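Local coordinates for protein tannase (Lactobacillus plantarum, PDB 3WA7) that probably hydrolyses galloyl ester bonds of tannins, as a bacterial tannase of the alpha/beta-hydrolase class, at residues Tyr216-His227 with Leu336-Ala347; Lys262-Asn270 with Leu282-Phe292. All coordinates share one frame; numbering follows the deposited sequence. Where two conformers were deposited one is given.

Contact 1 (Tyr216-His227 with Leu336-Ala347); sequences YEWQFNGINDWH and LKSLTRMKAVPA
R341 meets E217 end-on with two nitrogens. R341 NH2 lies 2.7 Å from E217 OE1, and R341 NH1 3.1 Å from E217 OE2, with guanidinium and carboxylate planes only 15° apart. The chain of R341 leaves with CG anti to the backbone N (chi1 166°) and then bends at chi3, which turns the guanidinium toward the end of helix 209-220, beside E217 and F220. There R341 NE donates to I223 O at 2.8 Å, close to the line of that carbonyl, and NH1 also donates to K343 O within its own loop. A weak bond from NH2 to F220 O completes the set, while F220 CB covers one face of the group. Arginine suits this place because its flat, five-hydrogen end can serve a carboxylate and several backbone carbonyls together.

F220 and Y216 pack around R341, whose CA sits over the F220 ring, 3.9 Å from the centroid. The Y216 ring is sandwiched between A347 CB and F220 CD1, and its OH accepts from K343 N (3.1 Å) and M342 N (3.2 Å). Farther along, H227 N donates to R341 O at 2.9 Å, and H227 NE2 donates to D225 OD2, which lies near the ring plane.

In the second shell, S258 OG also bonds E217 OE1, and R420 O bonds the Y216 hydroxyl. The loop after helix 332-339 runs near a probable Ser-His-Asp site; K343 NZ bonds D421 O and a glycerol probably taken up from the crystallisation liquor. With all five guanidinium hydrogens engaged, one weakly, the buried charge of R341 is probably balanced by E217, and rotation of its head is strongly restricted.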
loop_
_atom_site.group_PDB
_atom_site.type_symbol
_atom_site.label_atom_id
_atom_site.label_comp_id
_atom_site.label_asym_id
_atom_site.label_seq_id
_atom_site.Cartn_x
_atom_site.Cartn_y
_atom_site.Cartn_z
ATOM N N TYR A 216 -9.434 -7.049 12.201
ATOM C CA TYR A 216 -8.743 -8.328 12.267
ATOM C C TYR A 216 -9.481 -9.324 13.150
ATOM O O TYR A 216 -9.587 -10.502 12.810
ATOM C CB TYR A 216 -7.315 -8.152 12.791
ATOM C CG TYR A 216 -6.356 -9.198 12.260
ATOM C CD1 TYR A 216 -5.893 -9.140 10.944
ATOM C CD2 TYR A 216 -5.942 -10.268 13.057
ATOM C CE1 TYR A 216 -5.042 -10.120 10.428
ATOM C CE2 TYR A 216 -5.090 -11.258 12.551
ATOM C CZ TYR A 216 -4.647 -11.177 11.240
ATOM O OH TYR A 216 -3.816 -12.150 10.732
ATOM N N GLU A 217 -9.985 -8.853 14.285
ATOM C CA GLU A 217 -10.699 -9.732 15.196
ATOM C C GLU A 217 -12.106 -10.063 14.714
ATOM O O GLU A 217 -12.632 -11.130 15.024
ATOM C CB GLU A 217 -10.716 -9.132 16.601
ATOM C CG GLU A 217 -9.317 -9.000 17.183
ATOM C CD GLU A 217 -8.471 -10.243 16.942
ATOM O OE1 GLU A 217 -8.929 -11.356 17.276
ATOM O OE2 GLU A 217 -7.347 -10.114 16.419
ATOM N N TRP A 218 -12.727 -9.158 13.964
ATOM C CA TRP A 218 -14.041 -9.462 13.420
ATOM C C TRP A 218 -13.838 -10.681 12.520
ATOM O O TRP A 218 -14.654 -11.603 12.493
ATOM C CB TRP A 218 -14.576 -8.308 12.570
ATOM C CG TRP A 218 -15.714 -8.735 11.680
ATOM C CD1 TRP A 218 -17.014 -8.948 12.050
ATOM C CD2 TRP A 218 -15.628 -9.091 10.295
ATOM N NE1 TRP A 218 -17.739 -9.421 10.980
ATOM C CE2 TRP A 218 -16.912 -9.518 9.891
ATOM C CE3 TRP A 218 -14.586 -9.095 9.356
ATOM C CZ2 TRP A 218 -17.185 -9.948 8.587
ATOM C CZ3 TRP A 218 -14.858 -9.525 8.055
ATOM C CH2 TRP A 218 -16.149 -9.944 7.686
ATOM N N GLN A 219 -12.725 -10.682 11.793
ATOM C CA GLN A 219 -12.421 -11.775 10.881
ATOM C C GLN A 219 -11.910 -13.059 11.533
ATOM O O GLN A 219 -12.367 -14.154 11.193
ATOM C CB GLN A 219 -11.404 -11.313 9.841
ATOM C CG GLN A 219 -11.062 -12.379 8.802
ATOM C CD GLN A 219 -10.242 -11.818 7.661
ATOM O OE1 GLN A 219 -10.602 -10.801 7.072
ATOM N NE2 GLN A 219 -9.139 -12.484 7.335
ATOM N N PHE A 220 -10.987 -12.935 12.481
ATOM C CA PHE A 220 -10.402 -14.125 13.095
ATOM C C PHE A 220 -10.835 -14.536 14.497
ATOM O O PHE A 220 -10.289 -15.488 15.051
ATOM C CB PHE A 220 -8.871 -14.019 13.046
ATOM C CG PHE A 220 -8.295 -14.181 11.662
ATOM C CD1 PHE A 220 -7.633 -13.126 11.035
ATOM C CD2 PHE A 220 -8.407 -15.394 10.989
ATOM C CE1 PHE A 220 -7.087 -13.282 9.754
ATOM C CE2 PHE A 220 -7.865 -15.559 9.709
ATOM C CZ PHE A 220 -7.203 -14.501 9.094
ATOM N N ASN A 221 -11.807 -13.844 15.080
ATOM C CA ASN A 221 -12.257 -14.231 16.410
ATOM C C ASN A 221 -12.729 -15.680 16.348
ATOM O O ASN A 221 -13.423 -16.072 15.410
ATOM C CB ASN A 221 -13.400 -13.334 16.885
ATOM C CG ASN A 221 -13.965 -13.777 18.218
ATOM O OD1 ASN A 221 -15.042 -14.372 18.283
ATOM N ND2 ASN A 221 -13.230 -13.502 19.293
ATOM N N GLY A 222 -12.352 -16.474 17.345
ATOM C CA GLY A 222 -12.752 -17.870 17.352
ATOM C C GLY A 222 -11.631 -18.782 16.890
ATOM O O GLY A 222 -11.647 -19.984 17.153
ATOM N N ILE A 223 -10.664 -18.210 16.180
ATOM C CA ILE A 223 -9.509 -18.956 15.693
ATOM C C ILE A 223 -8.386 -18.541 16.637
ATOM O O ILE A 223 -7.791 -17.472 16.480
ATOM C CB ILE A 223 -9.183 -18.559 14.238
ATOM C CG1 ILE A 223 -10.387 -18.882 13.343
ATOM C CG2 ILE A 223 -7.937 -19.293 13.760
ATOM C CD1 ILE A 223 -10.275 -18.355 11.919
ATOM N N ASN A 224 -8.100 -19.394 17.618
ATOM C CA ASN A 224 -7.110 -19.075 18.639
ATOM C C ASN A 224 -5.643 -19.416 18.429
ATOM O O ASN A 224 -4.809 -19.093 19.273
ATOM C CB ASN A 224 -7.586 -19.638 19.977
ATOM C CG ASN A 224 -8.965 -19.135 20.348
ATOM O OD1 ASN A 224 -9.261 -17.950 20.197
ATOM N ND2 ASN A 224 -9.816 -20.029 20.835
ATOM N N ASP A 225 -5.312 -20.075 17.329
ATOM C CA ASP A 225 -3.912 -20.366 17.068
ATOM C C ASP A 225 -3.476 -19.472 15.917
ATOM O O ASP A 225 -4.221 -19.281 14.961
ATOM C CB ASP A 225 -3.706 -21.842 16.703
ATOM C CG ASP A 225 -4.650 -22.319 15.623
ATOM O OD1 ASP A 225 -5.877 -22.317 15.860
ATOM O OD2 ASP A 225 -4.167 -22.702 14.538
ATOM N N TRP A 226 -2.287 -18.892 16.029
ATOM C CA TRP A 226 -1.776 -18.041 14.965
ATOM C C TRP A 226 -0.496 -18.645 14.407
ATOM O O TRP A 226 0.217 -19.369 15.104
ATOM C CB TRP A 226 -1.528 -16.611 15.462
ATOM C CG TRP A 226 -0.723 -16.499 16.722
ATOM C CD1 TRP A 226 -1.200 -16.490 18.003
ATOM C CD2 TRP A 226 0.698 -16.359 16.822
ATOM N NE1 TRP A 226 -0.162 -16.350 18.894
ATOM C CE2 TRP A 226 1.015 -16.269 18.195
ATOM C CE3 TRP A 226 1.739 -16.303 15.883
ATOM C CZ2 TRP A 226 2.329 -16.124 18.655
ATOM C CZ3 TRP A 226 3.048 -16.158 16.341
ATOM C CH2 TRP A 226 3.328 -16.071 17.717
ATOM N N HIS A 227 -0.211 -18.343 13.145
ATOM C CA HIS A 227 0.965 -18.879 12.468
ATOM C C HIS A 227 1.569 -17.839 11.537
ATOM O O HIS A 227 0.860 -17.244 10.731
ATOM C CB HIS A 227 0.561 -20.106 11.645
ATOM C CG HIS A 227 -0.217 -21.120 12.421
ATOM N ND1 HIS A 227 0.385 -22.120 13.154
ATOM C CD2 HIS A 227 -1.548 -21.249 12.632
ATOM C CE1 HIS A 227 -0.541 -22.820 13.783
ATOM N NE2 HIS A 227 -1.723 -22.312 13.483
ATOM N N LEU A 336 -11.805 -19.213 6.713
ATOM C CA LEU A 336 -10.854 -18.485 7.545
ATOM C C LEU A 336 -10.035 -19.405 8.440
ATOM O O LEU A 336 -8.835 -19.193 8.625
ATOM C CB LEU A 336 -11.593 -17.433 8.377
ATOM C CG LEU A 336 -12.231 -16.366 7.480
ATOM C CD1 LEU A 336 -13.137 -15.462 8.292
ATOM C CD2 LEU A 336 -11.129 -15.563 6.783
ATOM N N LYS A 337 -10.677 -20.429 8.995
ATOM C CA LYS A 337 -9.968 -21.373 9.851
ATOM C C LYS A 337 -8.953 -22.142 9.007
ATOM O O LYS A 337 -7.843 -22.435 9.454
ATOM C CB LYS A 337 -10.958 -22.346 10.498
ATOM C CG LYS A 337 -10.312 -23.392 11.393
ATOM C CD LYS A 337 -11.364 -24.297 12.026
ATOM C CE LYS A 337 -10.720 -25.358 12.906
ATOM N NZ LYS A 337 -11.733 -26.288 13.489
ATOM N N SER A 338 -9.349 -22.459 7.779
ATOM C CA SER A 338 -8.499 -23.192 6.849
ATOM C C SER A 338 -7.316 -22.325 6.416
ATOM O O SER A 338 -6.186 -22.796 6.321
ATOM C CB SER A 338 -9.320 -23.618 5.624
ATOM O OG SER A 338 -8.555 -24.411 4.735
ATOM N N LEU A 339 -7.588 -21.048 6.170
ATOM C CA LEU A 339 -6.559 -20.102 5.749
ATOM C C LEU A 339 -5.550 -19.833 6.870
ATOM O O LEU A 339 -4.352 -19.670 6.617
ATOM C CB LEU A 339 -7.220 -18.791 5.324
ATOM C CG LEU A 339 -6.294 -17.678 4.838
ATOM C CD1 LEU A 339 -5.464 -18.168 3.654
ATOM C CD2 LEU A 339 -7.133 -16.473 4.451
ATOM N N THR A 340 -6.071 -19.790 8.094
ATOM C CA THR A 340 -5.339 -19.549 9.345
ATOM C C THR A 340 -5.085 -18.086 9.699
ATOM O O THR A 340 -4.946 -17.213 8.833
ATOM C CB THR A 340 -3.966 -20.293 9.415
ATOM O OG1 THR A 340 -2.993 -19.612 8.612
ATOM C CG2 THR A 340 -4.109 -21.737 8.947
ATOM N N ARG A 341 -5.045 -17.836 11.002
ATOM C CA ARG A 341 -4.780 -16.517 11.552
ATOM C C ARG A 341 -3.267 -16.325 11.547
ATOM O O ARG A 341 -2.520 -17.246 11.872
ATOM C CB ARG A 341 -5.308 -16.440 12.990
ATOM C CG ARG A 341 -4.795 -15.247 13.791
ATOM C CD ARG A 341 -5.015 -15.455 15.286
ATOM N NE ARG A 341 -6.383 -15.172 15.713
ATOM C CZ ARG A 341 -6.844 -13.956 15.997
ATOM N NH1 ARG A 341 -6.049 -12.898 15.901
ATOM N NH2 ARG A 341 -8.102 -13.799 16.388
HETATM N N MSE A 342 -2.821 -15.130 11.184
HETATM C CA MSE A 342 -1.396 -14.835 11.137
HETATM C C MSE A 342 -0.912 -14.102 12.382
HETATM O O MSE A 342 0.041 -14.527 13.035
HETATM C CB MSE A 342 -1.083 -13.980 9.910
HETATM C CG MSE A 342 0.381 -13.630 9.758
HETATM SE SE MSE A 342 0.639 -12.286 8.406
HETATM C CE MSE A 342 2.308 -11.555 9.037
ATOM N N LYS A 343 -1.582 -13.001 12.705
ATOM C CA LYS A 343 -1.206 -12.166 13.841
ATOM C C LYS A 343 -2.008 -12.401 15.116
ATOM O O LYS A 343 -3.157 -12.843 15.074
ATOM C CB LYS A 343 -1.314 -10.695 13.432
ATOM C CG LYS A 343 -0.439 -10.338 12.237
ATOM C CD LYS A 343 -0.679 -8.914 11.772
ATOM C CE LYS A 343 0.258 -8.547 10.629
ATOM N NZ LYS A 343 0.051 -7.143 10.171
ATOM N N ALA A 344 -1.384 -12.088 16.249
ATOM C CA ALA A 344 -2.014 -12.239 17.557
ATOM C C ALA A 344 -2.925 -11.046 17.845
ATOM O O ALA A 344 -3.315 -10.326 16.925
ATOM C CB ALA A 344 -0.945 -12.364 18.640
ATOM N N VAL A 345 -3.247 -10.828 19.118
ATOM C CA VAL A 345 -4.144 -9.740 19.505
ATOM C C VAL A 345 -3.546 -8.774 20.532
ATOM O O VAL A 345 -3.064 -9.198 21.582
ATOM C CB VAL A 345 -5.455 -10.315 20.100
ATOM C CG1 VAL A 345 -6.457 -9.197 20.349
ATOM C CG2 VAL A 345 -6.035 -11.360 19.166
ATOM N N PRO A 346 -3.543 -7.463 20.231
ATOM C CA PRO A 346 -4.050 -6.842 19.003
ATOM C C PRO A 346 -3.041 -7.109 17.889
ATOM O O PRO A 346 -1.844 -7.221 18.153
ATOM C CB PRO A 346 -4.124 -5.357 19.366
ATOM C CG PRO A 346 -4.286 -5.365 20.863
ATOM C CD PRO A 346 -3.321 -6.441 21.270
ATOM N N ALA A 347 -3.516 -7.206 16.652
ATOM C CA ALA A 347 -2.631 -7.483 15.524
ATOM C C ALA A 347 -1.751 -6.308 15.106
ATOM O O ALA A 347 -0.668 -6.510 14.549
ATOM C CB ALA A 347 -3.455 -7.962 14.320
HETATM O O HOH W 1 -6.260 -7.562 16.438
HETATM O O HOH W 2 -5.008 -20.231 12.645
#

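Contact 2 (Lys262-Asn270 with Leu282-Phe292); sequences KAQFSTYLN and LTLNEAGMGSF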
loop_
_atom_site.group_PDB
_atom_site.type_symbol
_atom_site.label_atom_id
_atom_site.label_comp_id
_atom_site.label_asym_id
_atom_site.label_seq_id
_atom_site.Cartn_x
_atom_site.Cartn_y
_atom_site.Cartn_z
ATOM N N LYS A 262 -13.885 -7.446 18.161
ATOM C CA LYS A 262 -14.834 -7.861 17.133
ATOM C C LYS A 262 -16.167 -7.144 17.316
ATOM O O LYS A 262 -16.754 -6.645 16.356
ATOM C CB LYS A 262 -15.055 -9.375 17.183
ATOM C CG LYS A 262 -16.231 -9.852 16.335
ATOM C CD LYS A 262 -16.222 -11.367 16.163
ATOM C CE LYS A 262 -17.404 -11.823 15.319
ATOM N NZ LYS A 262 -18.681 -11.669 16.363
ATOM N N ALA A 263 -16.644 -7.098 18.555
ATOM C CA ALA A 263 -17.909 -6.438 18.850
ATOM C C ALA A 263 -17.860 -4.964 18.458
ATOM O O ALA A 263 -18.804 -4.437 17.870
ATOM C CB ALA A 263 -18.230 -6.569 20.337
ATOM N N GLN A 264 -16.759 -4.298 18.785
ATOM C CA GLN A 264 -16.639 -2.887 18.461
ATOM C C GLN A 264 -16.529 -2.620 16.961
ATOM O O GLN A 264 -16.881 -1.536 16.494
ATOM C CB GLN A 264 -15.465 -2.270 19.223
ATOM C CG GLN A 264 -15.759 -2.065 20.710
ATOM C CD GLN A 264 -17.067 -1.321 20.953
ATOM O OE1 GLN A 264 -18.139 -1.926 21.049
ATOM N NE2 GLN A 264 -16.984 0.001 21.037
ATOM N N PHE A 265 -16.061 -3.603 16.197
ATOM C CA PHE A 265 -15.965 -3.408 14.756
ATOM C C PHE A 265 -17.355 -3.181 14.158
ATOM O O PHE A 265 -17.498 -2.448 13.182
ATOM C CB PHE A 265 -15.316 -4.615 14.066
ATOM C CG PHE A 265 -15.103 -4.420 12.589
ATOM C CD1 PHE A 265 -14.216 -3.451 12.124
ATOM C CD2 PHE A 265 -15.795 -5.195 11.660
ATOM C CE1 PHE A 265 -14.019 -3.254 10.759
ATOM C CE2 PHE A 265 -15.608 -5.009 10.289
ATOM C CZ PHE A 265 -14.714 -4.032 9.839
ATOM N N SER A 266 -18.382 -3.810 14.730
ATOM C CA SER A 266 -19.734 -3.623 14.199
ATOM C C SER A 266 -20.125 -2.155 14.275
ATOM O O SER A 266 -20.690 -1.601 13.336
ATOM C CB SER A 266 -20.756 -4.468 14.972
ATOM O OG SER A 266 -20.533 -5.852 14.772
ATOM N N THR A 267 -19.812 -1.519 15.396
ATOM C CA THR A 267 -20.140 -0.114 15.567
ATOM C C THR A 267 -19.357 0.749 14.586
ATOM O O THR A 267 -19.913 1.646 13.955
ATOM C CB THR A 267 -19.852 0.338 17.003
ATOM O OG1 THR A 267 -20.659 -0.437 17.898
ATOM C CG2 THR A 267 -20.181 1.816 17.181
ATOM N N TYR A 268 -18.065 0.475 14.468
ATOM C CA TYR A 268 -17.218 1.219 13.548
ATOM C C TYR A 268 -17.723 1.055 12.114
ATOM O O TYR A 268 -17.930 2.033 11.393
ATOM C CB TYR A 268 -15.772 0.718 13.627
ATOM C CG TYR A 268 -14.914 1.254 12.504
ATOM C CD1 TYR A 268 -14.618 2.612 12.412
ATOM C CD2 TYR A 268 -14.447 0.408 11.496
ATOM C CE1 TYR A 268 -13.880 3.119 11.341
ATOM C CE2 TYR A 268 -13.712 0.902 10.424
ATOM C CZ TYR A 268 -13.432 2.258 10.352
ATOM O OH TYR A 268 -12.702 2.750 9.290
ATOM N N LEU A 269 -17.915 -0.192 11.701
ATOM C CA LEU A 269 -18.382 -0.473 10.349
ATOM C C LEU A 269 -19.716 0.215 10.067
ATOM O O LEU A 269 -19.870 0.900 9.053
ATOM C CB LEU A 269 -18.501 -1.990 10.144
ATOM C CG LEU A 269 -18.797 -2.565 8.749
ATOM C CD1 LEU A 269 -20.277 -2.427 8.416
ATOM C CD2 LEU A 269 -17.920 -1.874 7.709
ATOM N N ASN A 270 -20.679 0.056 10.968
ATOM C CA ASN A 270 -21.985 0.666 10.761
ATOM C C ASN A 270 -21.944 2.187 10.634
ATOM O O ASN A 270 -22.653 2.761 9.808
ATOM C CB ASN A 270 -22.944 0.280 11.890
ATOM C CG ASN A 270 -23.309 -1.190 11.864
ATOM O OD1 ASN A 270 -23.080 -1.879 10.868
ATOM N ND2 ASN A 270 -23.894 -1.679 12.956
ATOM N N LEU A 282 -24.733 -0.645 4.374
ATOM C CA LEU A 282 -24.179 -1.948 4.736
ATOM C C LEU A 282 -23.919 -1.958 6.234
ATOM O O LEU A 282 -23.399 -0.984 6.786
ATOM C CB LEU A 282 -22.870 -2.205 3.984
ATOM C CG LEU A 282 -22.994 -2.322 2.464
ATOM C CD1 LEU A 282 -21.612 -2.515 1.855
ATOM C CD2 LEU A 282 -23.899 -3.496 2.112
ATOM N N THR A 283 -24.267 -3.059 6.894
ATOM C CA THR A 283 -24.090 -3.145 8.340
ATOM C C THR A 283 -23.676 -4.520 8.850
ATOM O O THR A 283 -23.588 -5.495 8.098
ATOM C CB THR A 283 -25.400 -2.780 9.081
ATOM O OG1 THR A 283 -26.422 -3.711 8.708
ATOM C CG2 THR A 283 -25.858 -1.369 8.729
ATOM N N LEU A 284 -23.419 -4.569 10.151
ATOM C CA LEU A 284 -23.061 -5.793 10.850
ATOM C C LEU A 284 -23.842 -5.760 12.153
ATOM O O LEU A 284 -24.025 -4.692 12.740
ATOM C CB LEU A 284 -21.567 -5.835 11.172
ATOM C CG LEU A 284 -20.599 -6.089 10.016
ATOM C CD1 LEU A 284 -19.165 -6.017 10.536
ATOM C CD2 LEU A 284 -20.881 -7.451 9.394
ATOM N N ASN A 285 -24.320 -6.912 12.606
ATOM C CA ASN A 285 -25.051 -6.924 13.862
ATOM C C ASN A 285 -24.065 -7.175 14.988
ATOM O O ASN A 285 -22.855 -7.238 14.767
ATOM C CB ASN A 285 -26.151 -7.995 13.872
ATOM C CG ASN A 285 -25.605 -9.403 13.764
ATOM O OD1 ASN A 285 -24.445 -9.665 14.090
ATOM N ND2 ASN A 285 -26.452 -10.327 13.327
ATOM N N GLU A 286 -24.589 -7.325 16.196
ATOM C CA GLU A 286 -23.755 -7.549 17.363
ATOM C C GLU A 286 -22.867 -8.791 17.276
ATOM O O GLU A 286 -21.836 -8.860 17.941
ATOM C CB GLU A 286 -24.644 -7.596 18.616
ATOM C CG GLU A 286 -23.924 -7.976 19.897
ATOM C CD GLU A 286 -23.946 -9.470 20.163
ATOM O OE1 GLU A 286 -23.385 -9.899 21.194
ATOM O OE2 GLU A 286 -24.529 -10.215 19.348
ATOM N N ALA A 287 -23.246 -9.757 16.445
ATOM C CA ALA A 287 -22.471 -10.993 16.314
ATOM C C ALA A 287 -21.506 -11.027 15.126
ATOM O O ALA A 287 -20.877 -12.051 14.864
ATOM C CB ALA A 287 -23.419 -12.186 16.245
ATOM N N GLY A 288 -21.386 -9.916 14.408
ATOM C CA GLY A 288 -20.483 -9.883 13.272
ATOM C C GLY A 288 -21.097 -10.444 12.002
ATOM O O GLY A 288 -20.394 -10.722 11.030
HETATM N N MSE A 289 -22.415 -10.618 12.014
HETATM C CA MSE A 289 -23.143 -11.135 10.855
HETATM C C MSE A 289 -23.868 -9.967 10.198
HETATM O O MSE A 289 -24.040 -8.914 10.812
HETATM C CB MSE A 289 -24.185 -12.172 11.289
HETATM C CG MSE A 289 -23.657 -13.294 12.166
HETATM SE SE MSE A 289 -22.283 -14.344 11.315
HETATM C CE MSE A 289 -23.350 -15.242 9.984
ATOM N N GLY A 290 -24.295 -10.142 8.953
ATOM C CA GLY A 290 -25.012 -9.063 8.300
ATOM C C GLY A 290 -24.656 -8.803 6.853
ATOM O O GLY A 290 -23.851 -9.517 6.251
ATOM N N SER A 291 -25.253 -7.757 6.296
ATOM C CA SER A 291 -25.027 -7.412 4.901
ATOM C C SER A 291 -23.561 -7.194 4.544
ATOM O O SER A 291 -23.129 -7.575 3.455
ATOM C CB SER A 291 -25.857 -6.183 4.521
ATOM O OG SER A 291 -25.662 -5.118 5.429
ATOM N N PHE A 292 -22.785 -6.599 5.446
ATOM C CA PHE A 292 -21.374 -6.387 5.140
ATOM C C PHE A 292 -20.631 -7.717 5.100
ATOM O O PHE A 292 -19.760 -7.920 4.254
ATOM C CB PHE A 292 -20.698 -5.476 6.165
ATOM C CG PHE A 292 -19.263 -5.177 5.832
ATOM C CD1 PHE A 292 -18.943 -4.294 4.800
ATOM C CD2 PHE A 292 -18.231 -5.816 6.508
ATOM C CE1 PHE A 292 -17.615 -4.058 4.449
ATOM C CE2 PHE A 292 -16.899 -5.585 6.164
ATOM C CZ PHE A 292 -16.590 -4.707 5.134
HETATM O O HOH W 3 -21.381 0.797 6.665
HETATM O O HOH W 4 -24.349 1.722 7.933
#
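The F292 ring carries L269 CD2 over its centre, 3.8 Å from the centroid and only 5° off the ring normal, a clean CH-pi contact. L269 CD1 packs on F292 CB. The F265 ring has L269 CB over one face, offset toward the rim, and F292 CE2 at its edge, 4.4 Å from F265 CE2. L284 CD1 approaches F265 obliquely, 3.6 Å from CD2, and also packs on L269 CG. L269 thus wedges between the two aromatic rings: CG anti to the backbone N (chi1 -172°) sends its two methyls toward F292, a task that a branched aliphatic side chain fits well.

The third flat group, the amide of N270, works by its edge. N270 OD1 accepts from L284 N at 2.8 Å, in the carbonyl plane and on a lone pair, while N270 ND2 gives a hydrogen to L284 O at 3.0 Å. Asparagine suits the position because one short amide can both accept from and donate to the same residue's backbone, as a neighbouring strand would.

Helix 252-271 is here covered by the loop that leads into helix 291-309, whose N-cap is G290. The loop folds through a type I turn from N285 to G288, reinforced by an Asx turn: N285 OD1 takes A287 N and M289 N from opposite faces of its plane. G288, with positive phi, closes the turn, and its O bonds W218 NE1 of helix 209-220. S266 OG donates to N285 O (2.7 Å), and K262 NZ stands above the plane of the A287 carbonyl. Both side chains were modelled in two conformers, which makes these two bonds tentative. F292 also packs against A425 and I428 of helix 425-436.

In the fold
The two contacts lie on the same side of the molecule, their centres about 17 Å apart, and contact 2 is nested in the chain segment that contact 1 closes. Both are partly buried. Contact 1 is built round a charged pair, and its 342-343 end lies near the probable active site. Contact 2, farther from the chain's centre, combines a small apolar core with side-chain-to-backbone bonds nearer the surface. Helices 209-220 and 252-271 connect them: W218, from the first segment of contact 1, packs on F265, and N221 packs on K262. Helix 252-271 also supplies L261 to contact 1, touching E217.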